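Local structure of metallo-beta-lactamase (Simiduia agarivorans, 6MFI) at residues 69-78 and 174-182. The protein probably hydrolyses beta-lactam antibiotics as a zinc-dependent B3 metallo-beta-lactamase. Numbering follows the deposited sequence.
Sequences ITGDAGHVLI and ALGNLRLTA
Asp72 OD1 stands over one face of the Asn177 amide, almost directly above Asn177 CG at 3.0 Å, with carboxylate and amide planes 36° apart. That position also sets Asp72 OD1 3.0 Å from Asn177 OD1, acceptor against acceptor, without a bond. On the far side of the 69-78 hairpin, Thr70 CG2 lies 3.8 Å above the plane of the His75 ring, over its centre, while Gly71 O lies at the ring edge, in plane. Two beta hairpins face each other here, one from each sheet of the alpha-beta/beta-alpha sandwich of metallo-beta-lactamases. Asp72 N, on the same side of the amide as Asp72 OD1, donates to Asn177 OD1 at 3.2 Å. It approaches 40° out of the carbonyl plane, not on a lone pair. Asn177 lies in the type II' turn from Leu175 to Leu178, and its CG stands between backbone N and carbonyl carbon (chi1 67°), which brings OD1 to the other hairpin. One water joins the hairpins, donating to Thr70 O and accepting from Asn177 ND2.

Deeper between the sheets the contact is apolar. Leu178 spreads its methyls, CD2 against Ile69 CG2 (3.9 Å) and CD1 against Val76 CG2 (4.0 Å). Leu175 and Val76 run past one another in opposite senses, CD2 to CG2 3.7 Å. Trp197 and Trp195 of strand 193-199 continue this layer beside Ile69 and Leu180, respectively. Here Ile69 CD1 meets Leu180 CD2 end on at 3.6 Å.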
# COMPACT_ATOMS: atom_id res chain seq x y z
N ILE A 69 3.04 7.18 9.16
CA ILE A 69 4.25 7.99 9.16
C ILE A 69 3.96 9.25 9.96
O ILE A 69 3.12 10.07 9.57
CB ILE A 69 4.71 8.33 7.74
CG1 ILE A 69 4.95 7.05 6.94
CG2 ILE A 69 5.97 9.18 7.78
CD1 ILE A 69 4.68 7.19 5.47
N THR A 70 4.66 9.41 11.09
CA THR A 70 4.38 10.48 12.04
C THR A 70 5.33 11.66 11.82
O THR A 70 6.51 11.47 11.51
CB THR A 70 4.51 9.97 13.47
OG1 THR A 70 5.87 9.58 13.72
CG2 THR A 70 3.60 8.78 13.69
N GLY A 71 4.81 12.87 12.02
CA GLY A 71 5.59 14.08 11.89
C GLY A 71 5.21 15.09 12.95
O GLY A 71 4.34 14.84 13.78
N ASP A 72 5.89 16.24 12.91
CA ASP A 72 5.65 17.28 13.90
C ASP A 72 4.38 18.08 13.64
O ASP A 72 3.94 18.82 14.53
CB ASP A 72 6.85 18.24 13.96
CG ASP A 72 7.38 18.61 12.59
OD1 ASP A 72 8.52 18.24 12.28
OD2 ASP A 72 6.64 19.27 11.82
N ALA A 73 3.79 17.96 12.46
CA ALA A 73 2.57 18.69 12.11
C ALA A 73 1.51 17.74 11.60
O ALA A 73 0.79 18.04 10.64
CB ALA A 73 2.87 19.78 11.08
N GLY A 74 1.39 16.58 12.23
CA GLY A 74 0.42 15.58 11.83
C GLY A 74 1.09 14.37 11.18
O GLY A 74 2.28 14.36 10.88
N HIS A 75 0.27 13.35 10.96
CA HIS A 75 0.74 12.08 10.42
C HIS A 75 0.10 11.82 9.06
O HIS A 75 -0.94 12.37 8.72
CB HIS A 75 0.43 10.91 11.37
CG HIS A 75 0.68 11.22 12.81
ND1 HIS A 75 1.71 12.04 13.23
CD2 HIS A 75 0.04 10.81 13.93
CE1 HIS A 75 1.69 12.12 14.55
NE2 HIS A 75 0.69 11.38 15.00
N VAL A 76 0.76 10.95 8.29
CA VAL A 76 0.24 10.45 7.02
C VAL A 76 -0.02 8.97 7.18
O VAL A 76 0.80 8.24 7.75
CB VAL A 76 1.22 10.72 5.86
CG1 VAL A 76 0.66 10.19 4.55
CG2 VAL A 76 1.53 12.21 5.75
N LEU A 77 -1.17 8.52 6.69
CA LEU A 77 -1.58 7.12 6.79
C LEU A 77 -1.89 6.60 5.40
O LEU A 77 -2.75 7.16 4.70
CB LEU A 77 -2.79 6.97 7.71
CG LEU A 77 -3.38 5.56 7.85
CD1 LEU A 77 -2.37 4.62 8.49
CD2 LEU A 77 -4.67 5.59 8.65
N ILE A 78 -1.20 5.54 4.99
CA ILE A 78 -1.41 4.92 3.69
C ILE A 78 -2.24 3.66 3.87
O ILE A 78 -1.94 2.83 4.74
CB ILE A 78 -0.07 4.59 3.01
CG1 ILE A 78 0.92 5.74 3.19
CG2 ILE A 78 -0.28 4.29 1.53
CD1 ILE A 78 2.35 5.37 2.88
N ALA A 174 3.39 16.81 1.15
CA ALA A 174 4.10 17.51 2.22
C ALA A 174 3.17 17.69 3.42
O ALA A 174 2.01 18.09 3.26
CB ALA A 174 4.62 18.86 1.74
N LEU A 175 3.70 17.41 4.61
CA LEU A 175 2.95 17.61 5.85
C LEU A 175 3.97 17.85 6.96
O LEU A 175 4.53 16.90 7.51
CB LEU A 175 2.07 16.41 6.17
CG LEU A 175 1.16 16.55 7.39
CD1 LEU A 175 0.09 17.61 7.14
CD2 LEU A 175 0.53 15.22 7.75
N GLY A 176 4.22 19.13 7.27
CA GLY A 176 5.27 19.48 8.20
C GLY A 176 6.63 19.06 7.70
O GLY A 176 7.07 19.48 6.63
N ASN A 177 7.32 18.23 8.48
CA ASN A 177 8.61 17.70 8.06
C ASN A 177 8.49 16.46 7.19
O ASN A 177 9.51 15.97 6.68
CB ASN A 177 9.48 17.37 9.28
CG ASN A 177 8.92 16.23 10.11
OD1 ASN A 177 7.71 16.13 10.30
ND2 ASN A 177 9.80 15.37 10.60
N LEU A 178 7.28 15.93 7.00
CA LEU A 178 7.09 14.73 6.21
C LEU A 178 7.05 15.07 4.72
O LEU A 178 6.54 16.12 4.31
CB LEU A 178 5.81 14.01 6.62
CG LEU A 178 5.65 13.79 8.12
CD1 LEU A 178 4.28 13.21 8.44
CD2 LEU A 178 6.76 12.89 8.63
N ARG A 179 7.57 14.15 3.91
CA ARG A 179 7.65 14.36 2.47
C ARG A 179 7.61 13.01 1.77
O ARG A 179 8.52 12.19 1.95
CB ARG A 179 8.92 15.12 2.10
CG ARG A 179 9.24 15.13 0.62
CD ARG A 179 9.80 16.48 0.19
NE ARG A 179 10.33 16.45 -1.16
CZ ARG A 179 11.63 16.53 -1.45
NH1 ARG A 179 12.52 16.65 -0.48
NH2 ARG A 179 12.03 16.49 -2.72
N LEU A 180 6.56 12.77 0.99
CA LEU A 180 6.38 11.54 0.24
C LEU A 180 6.23 11.86 -1.24
O LEU A 180 5.66 12.89 -1.61
CB LEU A 180 5.14 10.76 0.72
CG LEU A 180 4.96 10.54 2.22
CD1 LEU A 180 4.09 11.62 2.84
CD2 LEU A 180 4.35 9.17 2.46
N THR A 181 6.74 10.97 -2.09
CA THR A 181 6.61 11.09 -3.53
C THR A 181 5.92 9.84 -4.06
O THR A 181 6.29 8.72 -3.70
CB THR A 181 7.97 11.27 -4.21
OG1 THR A 181 8.64 12.41 -3.65
CG2 THR A 181 7.81 11.46 -5.71
N ALA A 182 4.92 10.03 -4.92
CA ALA A 182 4.17 8.93 -5.50
C ALA A 182 4.67 8.62 -6.90
O ALA A 182 5.21 9.49 -7.60
CB ALA A 182 2.68 9.25 -5.55
O HOH W 1 8.85 12.76 11.57
O HOH W 2 3.97 16.50 9.84